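Local coordinates for protein succinate-semialdehyde dehydrogenase (Streptococcus pyogenes MGAS1882, PDB 4OGD) that oxidises succinic semialdehyde to succinate with NADP+ as cofactor, as a member of the aldehyde dehydrogenase family, at residues D93-K98 with L441-F446; A127-P130 with Y136-M139; M139-P144 with N150-K155. All blocks are in the same frame, centred on the assembly; numbering follows the deposited sequence.

Overall arrangement
Contact 2 lies at the start of helix 136-148 and contact 3 on its middle turns; they share M139 and pack this helix on parallel strands 124-128 and 152-155 of the Rossmann-type sheet. Their centres are 8 Å apart, and A127 N and A127 O hydrogen-bond to V153 O and K155 N, 2.8 Å each. Contact 1 packs against this helix from helix 78-103 and the 441-446 loop, centred 11 Å from contact 3 and 15 Å from contact 2: Y95 meets A143, and F446 O accepts a hydrogen bond from N150 ND2 (3.0 Å). The segments of contact 2 flank a Trp-Asn-Phe-Pro loop whose asparagine, in relatives, helps form the oxyanion hole, so it probably lies near the active site.

Contact 1: residues D93-K98 with L441-F446; sequences DYYADK and LGFTSF
Y95 meets the F443 ring obliquely through CD1 and CE1, with CD1 of Y95 3.9 Å from CD1 of F443. CE1 of Y95 approaches the same F443 CD1 equally closely and also meets the CB of F443 at 4.2 Å. The two side chains extend in opposite directions as they pass. F443 comes to this place because its CG is anti to the backbone N (chi1 -173°), which sets the ring between helices 78-103 and 136-148, where F102 of the first and P144 of the second also meet it. Farther out, the phenol of Y95 reaches the backbone of G442, its OH 4.0 Å from G442 C; this is packing, since the hydroxyl is hydrogen-bonded to S439 O. With no side chain at G442, the phenol end can settle close to the main chain there. Y95 thus ties helix 78-103 to a loop nearly 350 residues farther along the chain. In the aldehyde dehydrogenase fold of this chain, that loop runs from strand 433-434, an edge strand of the Rossmann-type sheet antiparallel to its neighbour 225-229, to the long strand 448-455. Within the helix, Y94 comes edge-on to Y95 and helps to position it: CD1 of Y94 stands 3.7 Å above the plane of the Y95 ring, over its centre, and CD2 of Y95 lies in the plane of Y94 at its edge. The aliphatic part of K98 in turn covers part of one face of Y94. L52 of helix 45-61 packs against Y95, whose ring also rests on A143 of helix 136-148.

Contact 2: residues A127-P130 with Y136-M139; sequences AVEP and YQIM
Q137, in the first turn of helix 136-148, meets both E129 and P130. Its CB lies 3.8 Å from P130 CD, and its CG is 4.0 Å from P130 CG, so the start of the side chain rests crosswise on the proline ring. CG stands beside the backbone N (chi1 -54°), and the bend at chi2 (-58°) turns the amide away from that ring. The CB of Q137 also touches the carboxylate of E129, whose OE1 is 3.4 Å away. The same OE1 comes to 3.3 Å from Q137 O, but both atoms are acceptors and no bond forms; OE1 instead has a weak hydrogen bond from T206 OG1. This is the first half of a beta-alpha-beta unit in a Rossmann-type sheet: strand 124-128 leads through a short loop into the helix, whose first turn packs on E129 and P130. I138 adds apolar cover, its CG1 4.3 Å from E129 CG; I138 also packs on L154 of strand 152-155 and on H156. E129 touches L154 and H156 too.

Contact 3: residues M139-P144 with N150-K155; sequences MRVFAP and NPMVLK
Helix 136-148 passes over strand 152-155 with F142 and M152 nearest in the backbone, their CA atoms 7.0 Å apart. The helix is kinked here: V141 N has no bond to the preceding turn, and P144, a proline, has no N-H to give one, whereas A143 N still reaches M139 O at 3.1 Å. No hydrogen bond joins helix to strand, and the contact rests on the single side chain of M152. It leaves the strand extended, with CG anti to the backbone N (chi1 175°), then turns at chi3 (-72°) to bring CE against V141. The sulfur sits against F142, with SD 3.9 Å from F142 CA and 4.1 Å from F142 CB, so it meets the root of that side chain and not its ring, which packs instead on F146. The methyl presses against V141: CE is 4.0 Å from V141 CG2 and 3.6 Å from V141 O. V141 O has its hydrogen bond from N145 ND2, and M152 CE packs beside it. V141 and M152 cross at about a right angle, and both touch A127 of the adjacent strand, which closes a small hydrophobic layer. At the turn between helix and strand, N150 holds N145 OD1 and F446 O through ND2, and the backbone of T122 and G123 through OD1. Such a helix, packed on two adjacent parallel strands that it connects, is the beta-alpha-beta crossover of a Rossmann-type cofactor domain.

Contact 1: residues D93-K98 with L441-F446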
# COMPACT_ATOMS: atom_id res chain seq x y z
N ASP A 93 3.17 7.97 -23.59
CA ASP A 93 3.58 7.01 -24.61
C ASP A 93 4.11 5.72 -23.98
O ASP A 93 3.82 4.63 -24.46
CB ASP A 93 4.64 7.61 -25.55
CG ASP A 93 4.04 8.51 -26.62
OD1 ASP A 93 2.87 8.30 -27.04
OD2 ASP A 93 4.76 9.43 -27.06
N TYR A 94 4.87 5.85 -22.88
CA TYR A 94 5.40 4.70 -22.17
C TYR A 94 4.30 3.72 -21.75
O TYR A 94 4.36 2.54 -22.07
CB TYR A 94 6.20 5.17 -20.95
CG TYR A 94 6.75 4.08 -20.04
CD1 TYR A 94 6.12 3.77 -18.85
CD2 TYR A 94 7.94 3.41 -20.36
CE1 TYR A 94 6.63 2.80 -18.00
CE2 TYR A 94 8.46 2.45 -19.52
CZ TYR A 94 7.80 2.15 -18.34
OH TYR A 94 8.33 1.19 -17.51
N TYR A 95 3.30 4.21 -21.03
CA TYR A 95 2.28 3.30 -20.51
C TYR A 95 1.39 2.73 -21.61
O TYR A 95 0.93 1.60 -21.53
CB TYR A 95 1.48 3.96 -19.38
CG TYR A 95 2.25 3.92 -18.09
CD1 TYR A 95 2.48 2.70 -17.45
CD2 TYR A 95 2.76 5.08 -17.51
CE1 TYR A 95 3.19 2.64 -16.27
CE2 TYR A 95 3.48 5.03 -16.33
CZ TYR A 95 3.69 3.81 -15.71
OH TYR A 95 4.40 3.73 -14.54
N ALA A 96 1.16 3.51 -22.66
CA ALA A 96 0.45 2.98 -23.82
C ALA A 96 1.26 1.87 -24.51
O ALA A 96 0.71 0.84 -24.93
CB ALA A 96 0.09 4.09 -24.79
N ASP A 97 2.57 2.08 -24.62
CA ASP A 97 3.44 1.09 -25.27
C ASP A 97 3.61 -0.16 -24.43
O ASP A 97 3.70 -1.26 -24.96
CB ASP A 97 4.82 1.68 -25.57
CG ASP A 97 4.83 2.59 -26.79
OD1 ASP A 97 3.88 2.52 -27.60
OD2 ASP A 97 5.80 3.36 -26.94
N LYS A 98 3.64 0.02 -23.11
CA LYS A 98 3.90 -1.09 -22.20
C LYS A 98 2.63 -1.82 -21.77
O LYS A 98 2.70 -2.81 -21.06
CB LYS A 98 4.63 -0.60 -20.95
CG LYS A 98 6.07 -0.17 -21.18
CD LYS A 98 6.96 -1.38 -21.45
CE LYS A 98 8.38 -0.94 -21.76
NZ LYS A 98 9.29 -2.10 -22.00
N LEU A 441 6.61 -0.75 -11.45
CA LEU A 441 6.19 -0.69 -10.05
C LEU A 441 5.02 0.28 -9.89
O LEU A 441 4.13 0.06 -9.07
CB LEU A 441 7.35 -0.27 -9.14
CG LEU A 441 8.54 -1.23 -9.06
CD1 LEU A 441 9.57 -0.75 -8.04
CD2 LEU A 441 8.08 -2.65 -8.73
N GLY A 442 5.02 1.34 -10.68
CA GLY A 442 3.96 2.33 -10.61
C GLY A 442 2.72 1.96 -11.41
O GLY A 442 1.78 2.77 -11.52
N PHE A 443 2.69 0.76 -11.97
CA PHE A 443 1.53 0.30 -12.72
C PHE A 443 0.53 -0.45 -11.84
O PHE A 443 -0.67 -0.44 -12.12
CB PHE A 443 1.96 -0.57 -13.90
CG PHE A 443 0.83 -0.95 -14.82
CD1 PHE A 443 0.34 -0.02 -15.72
CD2 PHE A 443 0.27 -2.21 -14.76
CE1 PHE A 443 -0.70 -0.35 -16.56
CE2 PHE A 443 -0.78 -2.55 -15.60
CZ PHE A 443 -1.26 -1.62 -16.50
N THR A 444 1.00 -1.11 -10.78
CA THR A 444 0.14 -2.05 -10.06
C THR A 444 -0.48 -1.54 -8.76
O THR A 444 -1.16 -2.29 -8.07
CB THR A 444 0.89 -3.35 -9.75
OG1 THR A 444 2.12 -3.04 -9.12
CG2 THR A 444 1.15 -4.14 -11.04
N SER A 445 -0.28 -0.26 -8.44
CA SER A 445 -0.70 0.26 -7.15
C SER A 445 -2.18 0.04 -6.87
O SER A 445 -2.55 -0.32 -5.75
CB SER A 445 -0.39 1.75 -7.03
OG SER A 445 1.00 1.95 -7.12
N PHE A 446 -3.02 0.25 -7.88
CA PHE A 446 -4.46 0.10 -7.70
C PHE A 446 -5.05 -0.96 -8.62
O PHE A 446 -6.21 -0.86 -9.07
CB PHE A 446 -5.16 1.45 -7.81
CG PHE A 446 -4.62 2.47 -6.84
CD1 PHE A 446 -4.96 2.40 -5.49
CD2 PHE A 446 -3.74 3.46 -7.26
CE1 PHE A 446 -4.47 3.31 -4.59
CE2 PHE A 446 -3.23 4.38 -6.36
CZ PHE A 446 -3.59 4.31 -5.02

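Contact 2: residues A127-P130 with Y136-M139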
# COMPACT_ATOMS: atom_id res chain seq x y z
N ALA A 127 -7.10 11.07 -7.18
CA ALA A 127 -5.74 11.59 -7.20
C ALA A 127 -5.74 12.97 -6.57
O ALA A 127 -6.55 13.83 -6.95
CB ALA A 127 -5.20 11.63 -8.63
N VAL A 128 -4.87 13.17 -5.59
CA VAL A 128 -4.70 14.48 -4.98
C VAL A 128 -3.30 14.94 -5.33
O VAL A 128 -2.33 14.31 -4.93
CB VAL A 128 -4.88 14.42 -3.45
CG1 VAL A 128 -4.74 15.81 -2.84
CG2 VAL A 128 -6.22 13.81 -3.09
N GLU A 129 -3.20 16.01 -6.13
CA GLU A 129 -1.93 16.42 -6.73
C GLU A 129 -1.57 17.87 -6.40
O GLU A 129 -2.46 18.68 -6.10
CB GLU A 129 -1.96 16.18 -8.25
CG GLU A 129 -2.30 14.73 -8.63
CD GLU A 129 -1.35 13.69 -8.05
OE1 GLU A 129 -0.19 14.04 -7.75
OE2 GLU A 129 -1.76 12.51 -7.89
N PRO A 130 -0.27 18.20 -6.42
CA PRO A 130 0.21 19.49 -5.92
C PRO A 130 0.65 20.44 -7.02
O PRO A 130 0.78 20.06 -8.19
CB PRO A 130 1.41 19.06 -5.08
CG PRO A 130 2.02 17.96 -5.90
CD PRO A 130 0.85 17.25 -6.58
N TYR A 136 3.03 16.88 -14.63
CA TYR A 136 3.79 15.66 -14.39
C TYR A 136 3.22 14.84 -13.25
O TYR A 136 3.12 13.62 -13.37
CB TYR A 136 5.27 16.03 -14.16
CG TYR A 136 6.14 14.99 -13.49
CD1 TYR A 136 6.63 13.89 -14.19
CD2 TYR A 136 6.53 15.16 -12.17
CE1 TYR A 136 7.47 12.96 -13.56
CE2 TYR A 136 7.36 14.24 -11.55
CZ TYR A 136 7.82 13.15 -12.25
OH TYR A 136 8.64 12.24 -11.61
N GLN A 137 2.81 15.49 -12.16
CA GLN A 137 2.26 14.72 -11.04
C GLN A 137 0.91 14.09 -11.38
O GLN A 137 0.56 13.04 -10.83
CB GLN A 137 2.16 15.54 -9.74
CG GLN A 137 3.43 16.23 -9.27
CD GLN A 137 4.60 15.31 -9.01
OE1 GLN A 137 4.46 14.09 -8.89
NE2 GLN A 137 5.79 15.90 -8.92
N ILE A 138 0.14 14.72 -12.27
CA ILE A 138 -1.09 14.07 -12.74
C ILE A 138 -0.74 12.89 -13.65
O ILE A 138 -1.26 11.79 -13.48
CB ILE A 138 -2.01 15.01 -13.53
CG1 ILE A 138 -2.40 16.24 -12.70
CG2 ILE A 138 -3.28 14.27 -13.95
CD1 ILE A 138 -3.16 17.29 -13.52
N MET A 139 0.14 13.13 -14.61
CA MET A 139 0.41 12.12 -15.63
C MET A 139 0.98 10.84 -15.02
O MET A 139 0.68 9.74 -15.49
CB MET A 139 1.34 12.67 -16.72
CG MET A 139 1.46 11.75 -17.94
SD MET A 139 -0.11 11.56 -18.80
CE MET A 139 -0.01 13.01 -19.85

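Contact 3: residues M139-P144 with N150-K155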
# COMPACT_ATOMS: atom_id res chain seq x y z
N MET A 139 0.14 13.13 -14.61
CA MET A 139 0.41 12.12 -15.63
C MET A 139 0.98 10.84 -15.02
O MET A 139 0.68 9.74 -15.49
CB MET A 139 1.34 12.67 -16.72
CG MET A 139 1.46 11.75 -17.94
SD MET A 139 -0.11 11.56 -18.80
CE MET A 139 -0.01 13.01 -19.85
N ARG A 140 1.77 10.99 -13.96
CA ARG A 140 2.37 9.83 -13.29
C ARG A 140 1.33 8.83 -12.84
O ARG A 140 1.60 7.63 -12.81
CB ARG A 140 3.23 10.25 -12.09
CG ARG A 140 4.58 10.86 -12.48
CD ARG A 140 5.66 10.72 -11.40
NE ARG A 140 5.18 10.85 -10.04
CZ ARG A 140 5.89 11.36 -9.03
NH1 ARG A 140 7.12 11.82 -9.23
NH2 ARG A 140 5.35 11.43 -7.82
N VAL A 141 0.15 9.32 -12.47
CA VAL A 141 -0.90 8.42 -12.00
C VAL A 141 -2.04 8.24 -13.00
O VAL A 141 -2.63 7.16 -13.04
CB VAL A 141 -1.46 8.84 -10.62
CG1 VAL A 141 -0.39 8.71 -9.57
CG2 VAL A 141 -2.00 10.26 -10.64
N PHE A 142 -2.33 9.25 -13.81
CA PHE A 142 -3.37 9.08 -14.82
C PHE A 142 -2.99 8.02 -15.86
O PHE A 142 -3.81 7.16 -16.19
CB PHE A 142 -3.71 10.40 -15.52
CG PHE A 142 -4.60 10.22 -16.72
CD1 PHE A 142 -5.93 9.87 -16.55
CD2 PHE A 142 -4.09 10.35 -18.00
CE1 PHE A 142 -6.76 9.67 -17.65
CE2 PHE A 142 -4.91 10.14 -19.11
CZ PHE A 142 -6.24 9.81 -18.93
N ALA A 143 -1.76 8.08 -16.38
CA ALA A 143 -1.37 7.17 -17.45
C ALA A 143 -1.55 5.68 -17.08
O ALA A 143 -2.23 4.95 -17.81
CB ALA A 143 0.06 7.45 -17.95
N PRO A 144 -0.97 5.24 -15.95
CA PRO A 144 -1.15 3.81 -15.65
C PRO A 144 -2.59 3.43 -15.26
O PRO A 144 -3.07 2.37 -15.64
CB PRO A 144 -0.19 3.57 -14.47
CG PRO A 144 -0.05 4.92 -13.83
CD PRO A 144 -0.06 5.89 -14.98
N ASN A 150 -9.01 2.11 -14.54
CA ASN A 150 -9.53 2.79 -13.35
C ASN A 150 -9.80 4.24 -13.71
O ASN A 150 -8.85 5.01 -13.88
CB ASN A 150 -8.50 2.80 -12.21
CG ASN A 150 -8.26 1.43 -11.60
OD1 ASN A 150 -9.12 0.57 -11.60
ND2 ASN A 150 -7.06 1.25 -11.05
N PRO A 151 -11.09 4.63 -13.83
CA PRO A 151 -11.38 6.05 -14.04
C PRO A 151 -10.83 6.88 -12.87
O PRO A 151 -10.71 6.35 -11.75
CB PRO A 151 -12.92 6.10 -14.06
CG PRO A 151 -13.34 4.69 -14.44
CD PRO A 151 -12.32 3.82 -13.71
N MET A 152 -10.49 8.14 -13.11
CA MET A 152 -9.84 8.95 -12.09
C MET A 152 -10.63 10.23 -11.83
O MET A 152 -11.22 10.82 -12.75
CB MET A 152 -8.41 9.27 -12.55
CG MET A 152 -7.62 10.21 -11.66
SD MET A 152 -5.85 10.14 -12.06
CE MET A 152 -5.47 8.52 -11.39
N VAL A 153 -10.66 10.65 -10.57
CA VAL A 153 -11.13 11.98 -10.23
C VAL A 153 -9.97 12.70 -9.56
O VAL A 153 -9.20 12.09 -8.80
CB VAL A 153 -12.41 11.97 -9.35
CG1 VAL A 153 -13.57 11.36 -10.13
CG2 VAL A 153 -12.19 11.20 -8.06
N LEU A 154 -9.82 13.98 -9.88
CA LEU A 154 -8.64 14.75 -9.52
C LEU A 154 -8.95 15.93 -8.62
O LEU A 154 -9.77 16.79 -8.97
CB LEU A 154 -7.97 15.28 -10.78
CG LEU A 154 -6.86 16.32 -10.59
CD1 LEU A 154 -5.66 15.68 -9.89
CD2 LEU A 154 -6.46 16.93 -11.92
N LYS A 155 -8.31 15.98 -7.46
CA LYS A 155 -8.33 17.18 -6.64
C LYS A 155 -6.94 17.80 -6.72
O LYS A 155 -5.97 17.24 -6.21
CB LYS A 155 -8.72 16.84 -5.20
CG LYS A 155 -9.23 18.04 -4.41
CD LYS A 155 -8.12 18.68 -3.64
CE LYS A 155 -8.58 20.01 -3.04
NZ LYS A 155 -7.69 21.12 -3.50